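Local structure of FAD:protein FMN transferase (Pseudomonas stutzeri ATCC 14405 = CCUG 16156, 5MGY) at residues D31-E36 against L174-Y179; V260-K265 against T275-L280; F297-V300 against G305-T308. The protein probably transfers FMN from FAD onto a threonine of target proteins in a magnesium-dependent reaction, and matures the NosR protein required for nitrous oxide reduction. All coordinates share one frame; numbering follows the deposited sequence.

Interaction 1: D31-E36 against L174-Y179. Unlike the reference sequence in segment 31-36: Ala34 (reference Ser).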
loop_
_atom_site.group_PDB
_atom_site.type_symbol
_atom_site.label_atom_id
_atom_site.label_comp_id
_atom_site.label_asym_id
_atom_site.label_seq_id
_atom_site.Cartn_x
_atom_site.Cartn_y
_atom_site.Cartn_z
ATOM N N ASP A 31 -2.228 -23.175 -24.068
ATOM C CA ASP A 31 -2.982 -23.447 -22.847
ATOM C C ASP A 31 -3.706 -22.231 -22.254
ATOM O O ASP A 31 -4.913 -22.242 -22.053
ATOM C CB ASP A 31 -1.987 -23.916 -21.755
ATOM C CG ASP A 31 -1.547 -25.361 -21.919
ATOM O OD1 ASP A 31 -2.216 -26.133 -22.655
ATOM O OD2 ASP A 31 -0.532 -25.721 -21.281
ATOM N N GLY A 32 -2.912 -21.206 -21.942
ATOM C CA GLY A 32 -3.307 -20.156 -21.046
ATOM C C GLY A 32 -4.566 -19.384 -21.416
ATOM O O GLY A 32 -4.999 -19.383 -22.557
ATOM N N PRO A 33 -5.137 -18.689 -20.437
ATOM C CA PRO A 33 -6.432 -18.094 -20.567
ATOM C C PRO A 33 -6.458 -16.903 -21.455
ATOM O O PRO A 33 -5.443 -16.238 -21.648
ATOM C CB PRO A 33 -6.769 -17.651 -19.145
ATOM C CG PRO A 33 -5.462 -17.421 -18.515
ATOM C CD PRO A 33 -4.537 -18.409 -19.128
ATOM N N ALA A 34 -7.652 -16.639 -21.973
ATOM C CA ALA A 34 -7.893 -15.509 -22.854
ATOM C C ALA A 34 -7.857 -14.275 -21.999
ATOM O O ALA A 34 -8.057 -14.383 -20.811
ATOM C CB ALA A 34 -9.246 -15.658 -23.541
ATOM N N LYS A 35 -7.595 -13.110 -22.584
ATOM C CA LYS A 35 -7.441 -11.899 -21.795
ATOM C C LYS A 35 -8.740 -11.239 -21.269
ATOM O O LYS A 35 -8.717 -10.476 -20.313
ATOM C CB LYS A 35 -6.587 -10.890 -22.534
ATOM C CG LYS A 35 -7.362 -9.961 -23.419
ATOM C CD LYS A 35 -6.443 -8.876 -23.939
ATOM C CE LYS A 35 -7.263 -7.827 -24.651
ATOM N NZ LYS A 35 -6.345 -7.022 -25.473
ATOM N N GLU A 36 -9.849 -11.480 -21.934
ATOM C CA GLU A 36 -11.110 -10.969 -21.436
ATOM C C GLU A 36 -11.561 -11.764 -20.224
ATOM O O GLU A 36 -12.295 -11.243 -19.408
ATOM C CB GLU A 36 -12.181 -10.945 -22.506
ATOM C CG GLU A 36 -11.938 -9.867 -23.556
ATOM C CD GLU A 36 -10.918 -10.281 -24.645
ATOM O OE1 GLU A 36 -10.452 -11.486 -24.692
ATOM O OE2 GLU A 36 -10.574 -9.378 -25.449
ATOM N N LEU A 174 -5.028 -20.109 -12.779
ATOM C CA LEU A 174 -5.391 -20.296 -14.174
ATOM C C LEU A 174 -4.208 -20.605 -15.086
ATOM O O LEU A 174 -4.320 -20.431 -16.280
ATOM C CB LEU A 174 -6.088 -19.037 -14.698
ATOM C CG LEU A 174 -7.420 -18.679 -14.060
ATOM C CD1 LEU A 174 -7.972 -17.416 -14.688
ATOM C CD2 LEU A 174 -8.443 -19.784 -14.208
ATOM N N GLY A 175 -3.076 -21.057 -14.558
ATOM C CA GLY A 175 -1.959 -21.526 -15.413
ATOM C C GLY A 175 -0.890 -20.539 -15.849
ATOM O O GLY A 175 0.131 -20.995 -16.349
ATOM N N VAL A 176 -1.088 -19.227 -15.626
ATOM C CA VAL A 176 -0.150 -18.167 -16.090
ATOM C C VAL A 176 1.144 -18.202 -15.280
ATOM O O VAL A 176 1.148 -18.393 -14.080
ATOM C CB VAL A 176 -0.808 -16.766 -15.998
ATOM C CG1 VAL A 176 0.123 -15.646 -16.437
ATOM C CG2 VAL A 176 -2.096 -16.707 -16.809
ATOM N N GLN A 177 2.250 -18.040 -15.961
ATOM C CA GLN A 177 3.534 -18.127 -15.295
ATOM C C GLN A 177 4.273 -16.816 -15.255
ATOM O O GLN A 177 4.989 -16.565 -14.308
ATOM C CB GLN A 177 4.410 -19.191 -15.958
ATOM C CG GLN A 177 4.143 -20.579 -15.414
ATOM C CD GLN A 177 4.938 -21.634 -16.178
ATOM O OE1 GLN A 177 5.854 -22.298 -15.648
ATOM N NE2 GLN A 177 4.595 -21.793 -17.443
ATOM N N SER A 178 4.108 -16.002 -16.284
ATOM C CA SER A 178 4.851 -14.797 -16.389
ATOM C C SER A 178 3.870 -13.649 -16.542
ATOM O O SER A 178 2.965 -13.724 -17.365
ATOM C CB SER A 178 5.798 -14.922 -17.539
ATOM O OG SER A 178 6.345 -13.672 -17.757
ATOM N N TYR A 179 4.060 -12.590 -15.751
ATOM C CA TYR A 179 3.060 -11.497 -15.607
ATOM C C TYR A 179 3.658 -10.242 -14.914
ATOM O O TYR A 179 4.673 -10.339 -14.210
ATOM C CB TYR A 179 1.847 -11.997 -14.802
ATOM C CG TYR A 179 2.258 -12.514 -13.487
ATOM C CD1 TYR A 179 2.527 -11.643 -12.465
ATOM C CD2 TYR A 179 2.436 -13.882 -13.262
ATOM C CE1 TYR A 179 2.986 -12.091 -11.226
ATOM C CE2 TYR A 179 2.881 -14.359 -12.013
ATOM C CZ TYR A 179 3.166 -13.443 -10.984
ATOM O OH TYR A 179 3.637 -13.819 -9.710
#
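Pro33 and Leu174 lie with their CA atoms 6.8 Å apart, those of Gly32 and Gly175 about 6.0 Å, and no hydrogen bond links the segments. Residues 31-34 are loop, leading into helix 35-53, with Ala34, which differs from the reference serine, at its N-cap. Residues 174-179 lead away from the end of helix 159-173. The contact rests on the pyrrolidine ring of Pro33. Its CD lies 3.5 Å from Leu174 O, while CD and CG both approach CG2 of Val176, CD at 3.8 Å. Val176 holds CG1 anti to the backbone N (chi1 179°), which sets CG2 beside that N as the branch meeting the proline. Of the Leu174 side chain, CB comes nearest, 4.2 Å from Pro33 CG; this leucine also packs on Leu38 of helix 35-53, as does Pro33. The carbonyl of Pro33 is bonded to Tyr26 OH, tying the turn to strand 21-28. Gly175 has positive phi (91°), and the bonds Val176 N to Leu171 O and Gly175 N to Lys172 O define the helix ending. Helix 159-173 thus ends in a Schellman motif, and the chain leaving it packs against Pro33, just ahead of helix 35-53.

Interaction 2: V260-K265 against T275-L280. With MG (magnesium ion), chain I.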
loop_
_atom_site.group_PDB
_atom_site.type_symbol
_atom_site.label_atom_id
_atom_site.label_comp_id
_atom_site.label_asym_id
_atom_site.label_seq_id
_atom_site.Cartn_x
_atom_site.Cartn_y
_atom_site.Cartn_z
ATOM N N VAL A 260 9.237 6.888 -0.535
ATOM C CA VAL A 260 9.972 5.709 -0.124
ATOM C C VAL A 260 9.364 4.548 -0.907
ATOM O O VAL A 260 8.176 4.511 -1.247
ATOM C CB VAL A 260 10.003 5.553 1.400
ATOM C CG1 VAL A 260 8.597 5.602 1.947
ATOM C CG2 VAL A 260 10.700 4.285 1.828
ATOM N N THR A 261 10.220 3.624 -1.273
ATOM C CA THR A 261 9.836 2.581 -2.154
ATOM C C THR A 261 10.250 1.362 -1.413
ATOM O O THR A 261 11.360 1.327 -0.974
ATOM C CB THR A 261 10.611 2.668 -3.482
ATOM O OG1 THR A 261 10.152 3.782 -4.253
ATOM C CG2 THR A 261 10.381 1.449 -4.266
ATOM N N VAL A 262 9.382 0.358 -1.284
ATOM C CA VAL A 262 9.773 -0.901 -0.666
ATOM C C VAL A 262 9.609 -2.079 -1.628
ATOM O O VAL A 262 8.740 -2.074 -2.479
ATOM C CB VAL A 262 8.963 -1.121 0.603
ATOM C CG1 VAL A 262 9.187 -2.512 1.224
ATOM C CG2 VAL A 262 9.334 -0.061 1.618
ATOM N N ILE A 263 10.445 -3.086 -1.460
ATOM C CA ILE A 263 10.462 -4.245 -2.301
ATOM C C ILE A 263 10.442 -5.424 -1.372
ATOM O O ILE A 263 11.279 -5.523 -0.457
ATOM C CB ILE A 263 11.703 -4.223 -3.260
ATOM C CG1 ILE A 263 11.657 -2.873 -4.034
ATOM C CG2 ILE A 263 11.731 -5.454 -4.181
ATOM C CD1 ILE A 263 12.336 -2.823 -5.365
ATOM N N ASP A 264 9.443 -6.265 -1.579
ATOM C CA ASP A 264 9.200 -7.439 -0.787
ATOM C C ASP A 264 8.466 -8.455 -1.692
ATOM O O ASP A 264 7.803 -8.088 -2.685
ATOM C CB ASP A 264 8.329 -7.031 0.385
ATOM C CG ASP A 264 8.204 -8.110 1.471
ATOM O OD1 ASP A 264 8.670 -7.762 2.586
ATOM O OD2 ASP A 264 7.604 -9.223 1.278
ATOM N N LYS A 265 8.570 -9.723 -1.330
ATOM C CA LYS A 265 7.871 -10.759 -2.072
ATOM C C LYS A 265 6.350 -10.667 -1.931
ATOM O O LYS A 265 5.623 -10.995 -2.841
ATOM C CB LYS A 265 8.375 -12.141 -1.686
ATOM C CG LYS A 265 7.870 -12.584 -0.386
ATOM C CD LYS A 265 8.710 -13.652 0.270
ATOM C CE LYS A 265 8.456 -13.561 1.792
ATOM N NZ LYS A 265 9.126 -14.703 2.457
ATOM N N THR A 275 4.094 2.434 3.761
ATOM C CA THR A 275 3.314 3.416 4.553
ATOM C C THR A 275 3.977 3.769 5.913
ATOM O O THR A 275 3.892 4.923 6.361
ATOM C CB THR A 275 1.848 2.922 4.762
ATOM O OG1 THR A 275 1.186 2.887 3.499
ATOM C CG2 THR A 275 1.042 3.843 5.671
ATOM N N ALA A 276 4.579 2.757 6.538
ATOM C CA ALA A 276 5.171 2.849 7.867
ATOM C C ALA A 276 6.448 3.678 7.839
ATOM O O ALA A 276 6.726 4.479 8.767
ATOM C CB ALA A 276 5.519 1.460 8.373
ATOM N N LEU A 277 7.230 3.451 6.784
ATOM C CA LEU A 277 8.485 4.154 6.579
ATOM C C LEU A 277 8.224 5.622 6.342
ATOM O O LEU A 277 8.948 6.440 6.870
ATOM C CB LEU A 277 9.296 3.540 5.422
ATOM C CG LEU A 277 9.818 2.172 5.777
ATOM C CD1 LEU A 277 10.729 1.653 4.686
ATOM C CD2 LEU A 277 10.547 2.182 7.136
ATOM N N MET A 278 7.177 5.956 5.602
ATOM C CA MET A 278 6.820 7.349 5.358
ATOM C C MET A 278 6.256 8.011 6.629
ATOM O O MET A 278 6.335 9.238 6.775
ATOM C CB MET A 278 5.810 7.444 4.222
ATOM C CG MET A 278 5.146 8.804 4.042
ATOM S SD MET A 278 6.248 10.157 3.611
ATOM C CE MET A 278 6.522 9.832 1.890
ATOM N N VAL A 279 5.643 7.228 7.513
ATOM C CA VAL A 279 5.258 7.774 8.773
ATOM C C VAL A 279 6.547 8.125 9.475
ATOM O O VAL A 279 6.702 9.235 9.919
ATOM C CB VAL A 279 4.392 6.795 9.608
ATOM C CG1 VAL A 279 4.282 7.220 11.088
ATOM C CG2 VAL A 279 3.021 6.644 8.929
ATOM N N LEU A 280 7.465 7.177 9.546
ATOM C CA LEU A 280 8.618 7.259 10.464
ATOM C C LEU A 280 9.566 8.397 10.104
ATOM O O LEU A 280 10.139 9.043 10.987
ATOM C CB LEU A 280 9.407 5.907 10.532
ATOM C CG LEU A 280 8.814 4.830 11.448
ATOM C CD1 LEU A 280 9.560 3.517 11.256
ATOM C CD2 LEU A 280 8.820 5.280 12.908
HETATM MG MG MG I . 0.162 2.141 1.311
#
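Val260 overlaps Leu277 and Met278 with its two methyl groups, CG2 turned chiefly to Leu277 and CG1 chiefly to Met278. CG2 lies 3.9 Å from Leu277 CD1 and equally near that leucine's CB, the two side chains meeting at about a right angle. CG1 sits over the neighbouring helix residue, 4.0 Å from Met278 CB and close to its backbone N, and here the side chains slide past each other in opposite directions. A chi1 of 53° underlies this preference: CG1 stands between the backbone N and the carbonyl carbon, while CG2 is anti to that N. Two residues further along the strand, Val262 presents CG2 to the same leucine methyl, at 3.8 Å from Leu277 CD1, again roughly at right angles. Leu277 CD1 therefore meets a methyl from each of two valines on one strand face, whereas the CB of Thr261, between them, points away from the helix.

Strand 260-264 and helix 275-280 pass 8.3 Å apart at an angle of 146°, so the helix runs back across the sheet strand that precedes it. Phe298 and Ala296 of strand 295-301 extend the apolar bed beneath Leu277. On another side of the helix, Thr275 turns away from the strand and binds the magnesium ion through OG1, at 2.5 Å; Ser157 O and Asp271 OD2 complete the protein ligands. The chemistry is thus divided between two sides of one helix: oxygen ligands gather at the metal, while between these two segments the contact is purely apolar, with no hydrogen bond across, and so depends on shape fit and burial.

Interaction 3: F297-V300 against G305-T308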
loop_
_atom_site.group_PDB
_atom_site.type_symbol
_atom_site.label_atom_id
_atom_site.label_comp_id
_atom_site.label_asym_id
_atom_site.label_seq_id
_atom_site.Cartn_x
_atom_site.Cartn_y
_atom_site.Cartn_z
ATOM N N PHE A 297 14.230 2.231 -0.694
ATOM C CA PHE A 297 14.917 3.312 -1.398
ATOM C C PHE A 297 14.193 4.612 -1.049
ATOM O O PHE A 297 13.061 4.834 -1.490
ATOM C CB PHE A 297 14.837 3.044 -2.899
ATOM C CG PHE A 297 15.511 4.067 -3.765
ATOM C CD1 PHE A 297 16.835 3.826 -4.200
ATOM C CD2 PHE A 297 14.852 5.227 -4.193
ATOM C CE1 PHE A 297 17.492 4.728 -5.033
ATOM C CE2 PHE A 297 15.511 6.135 -5.020
ATOM C CZ PHE A 297 16.839 5.897 -5.424
ATOM N N PHE A 298 14.837 5.460 -0.262
ATOM C CA PHE A 298 14.264 6.703 0.232
ATOM C C PHE A 298 14.544 7.944 -0.629
ATOM O O PHE A 298 15.574 8.031 -1.225
ATOM C CB PHE A 298 14.861 6.976 1.590
ATOM C CG PHE A 298 14.508 5.996 2.614
ATOM C CD1 PHE A 298 13.671 6.347 3.670
ATOM C CD2 PHE A 298 14.990 4.715 2.555
ATOM C CE1 PHE A 298 13.328 5.427 4.637
ATOM C CE2 PHE A 298 14.643 3.796 3.529
ATOM C CZ PHE A 298 13.812 4.146 4.570
ATOM N N VAL A 299 13.614 8.897 -0.704
ATOM C CA VAL A 299 13.856 10.165 -1.375
ATOM C C VAL A 299 13.619 11.300 -0.395
ATOM O O VAL A 299 12.484 11.680 -0.098
ATOM C CB VAL A 299 13.020 10.358 -2.642
ATOM C CG1 VAL A 299 13.427 11.628 -3.355
ATOM C CG2 VAL A 299 13.294 9.215 -3.594
ATOM N N VAL A 300 14.733 11.856 0.070
ATOM C CA VAL A 300 14.764 12.902 1.068
ATOM C C VAL A 300 15.113 14.202 0.393
ATOM O O VAL A 300 16.090 14.312 -0.432
ATOM C CB VAL A 300 15.808 12.627 2.151
ATOM C CG1 VAL A 300 15.622 13.625 3.272
ATOM C CG2 VAL A 300 15.720 11.193 2.635
ATOM N N GLY A 305 16.437 20.458 -3.088
ATOM C CA GLY A 305 16.883 19.408 -3.977
ATOM C C GLY A 305 16.521 18.076 -3.344
ATOM O O GLY A 305 15.750 17.995 -2.358
ATOM N N PHE A 306 17.043 16.997 -3.929
ATOM C CA PHE A 306 16.782 15.689 -3.332
ATOM C C PHE A 306 18.007 14.834 -3.108
ATOM O O PHE A 306 18.915 14.842 -3.917
ATOM C CB PHE A 306 15.769 14.942 -4.179
ATOM C CG PHE A 306 14.416 15.553 -4.165
ATOM C CD1 PHE A 306 13.598 15.465 -3.040
ATOM C CD2 PHE A 306 13.932 16.221 -5.266
ATOM C CE1 PHE A 306 12.334 16.030 -3.015
ATOM C CE2 PHE A 306 12.671 16.799 -5.228
ATOM C CZ PHE A 306 11.859 16.689 -4.110
ATOM N N VAL A 307 18.023 14.109 -2.002
ATOM C CA VAL A 307 19.044 13.077 -1.782
ATOM C C VAL A 307 18.381 11.725 -1.731
ATOM O O VAL A 307 17.286 11.624 -1.224
ATOM C CB VAL A 307 19.864 13.310 -0.505
ATOM C CG1 VAL A 307 20.715 14.549 -0.682
ATOM C CG2 VAL A 307 18.991 13.388 0.753
ATOM N N THR A 308 19.050 10.678 -2.205
ATOM C CA THR A 308 18.510 9.308 -2.176
ATOM C C THR A 308 19.318 8.343 -1.304
ATOM O O THR A 308 20.529 8.336 -1.277
ATOM C CB THR A 308 18.324 8.705 -3.637
ATOM O OG1 THR A 308 19.593 8.511 -4.297
ATOM C CG2 THR A 308 17.432 9.604 -4.532
#
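The rings of Phe297 and Phe306 lie toward the two ends of the contact and are met differently. Phe297 receives Thr308 at an oblique angle, ring atom CZ being 3.6 Å from Thr308 CB; Ile203 and Ala205 of strand 199-205 also touch this phenylalanine. The ring of Phe306 has Val300 O at its edge, near its plane, while Val299 CG1 approaches obliquely, 3.9 Å from CD1, and Tyr230 stacks with it edge-to-face. Because Phe297 has CG anti to its own N (chi1 -180°), its ring reaches across to the partner strand. With an alanine at Phe297, Thr308 is likely to lose the apolar cover on its CB and CG2, opening a gap toward Ile203. The backbones, 4.7 Å apart and antiparallel at 161°, pair Val300 with Val307 by Val300 N to Val307 O (2.9 Å), the donor lying almost in line with the C=O (170°), and by Val307 N to Val300 O, modelled doubtfully short. Val299 and Thr308 form the next, non-hydrogen-bonded pair. On the face of Val300 and Val307, Val300 CB meets Val307 CG2 at 3.6 Å. Two consecutive strands paired antiparallel, 295-301 and 306-310, make this a beta hairpin at the sheet edge.

How the interactions relate
Interactions 2 and 3 touch, with centres about 14 Å apart. Strands 257-264 and 295-301 are neighbours in one sheet, and Thr261 O and Phe297 N, 3.0 Å apart, probably form a hydrogen bond between them. The ring of Phe298 extends the apolar layer of interaction 2, its CZ 4.0 Å from Leu277 CD1. Interaction 2 carries Thr275, one of the magnesium ligands, on the helix it packs, whereas the side chain of Phe298, the link into interaction 3, lies about 14 Å from the ion. Interaction 1 stands apart: its centre is about 30 Å from that of interaction 2 and 38 Å from that of interaction 3, and it lies away from the metal site.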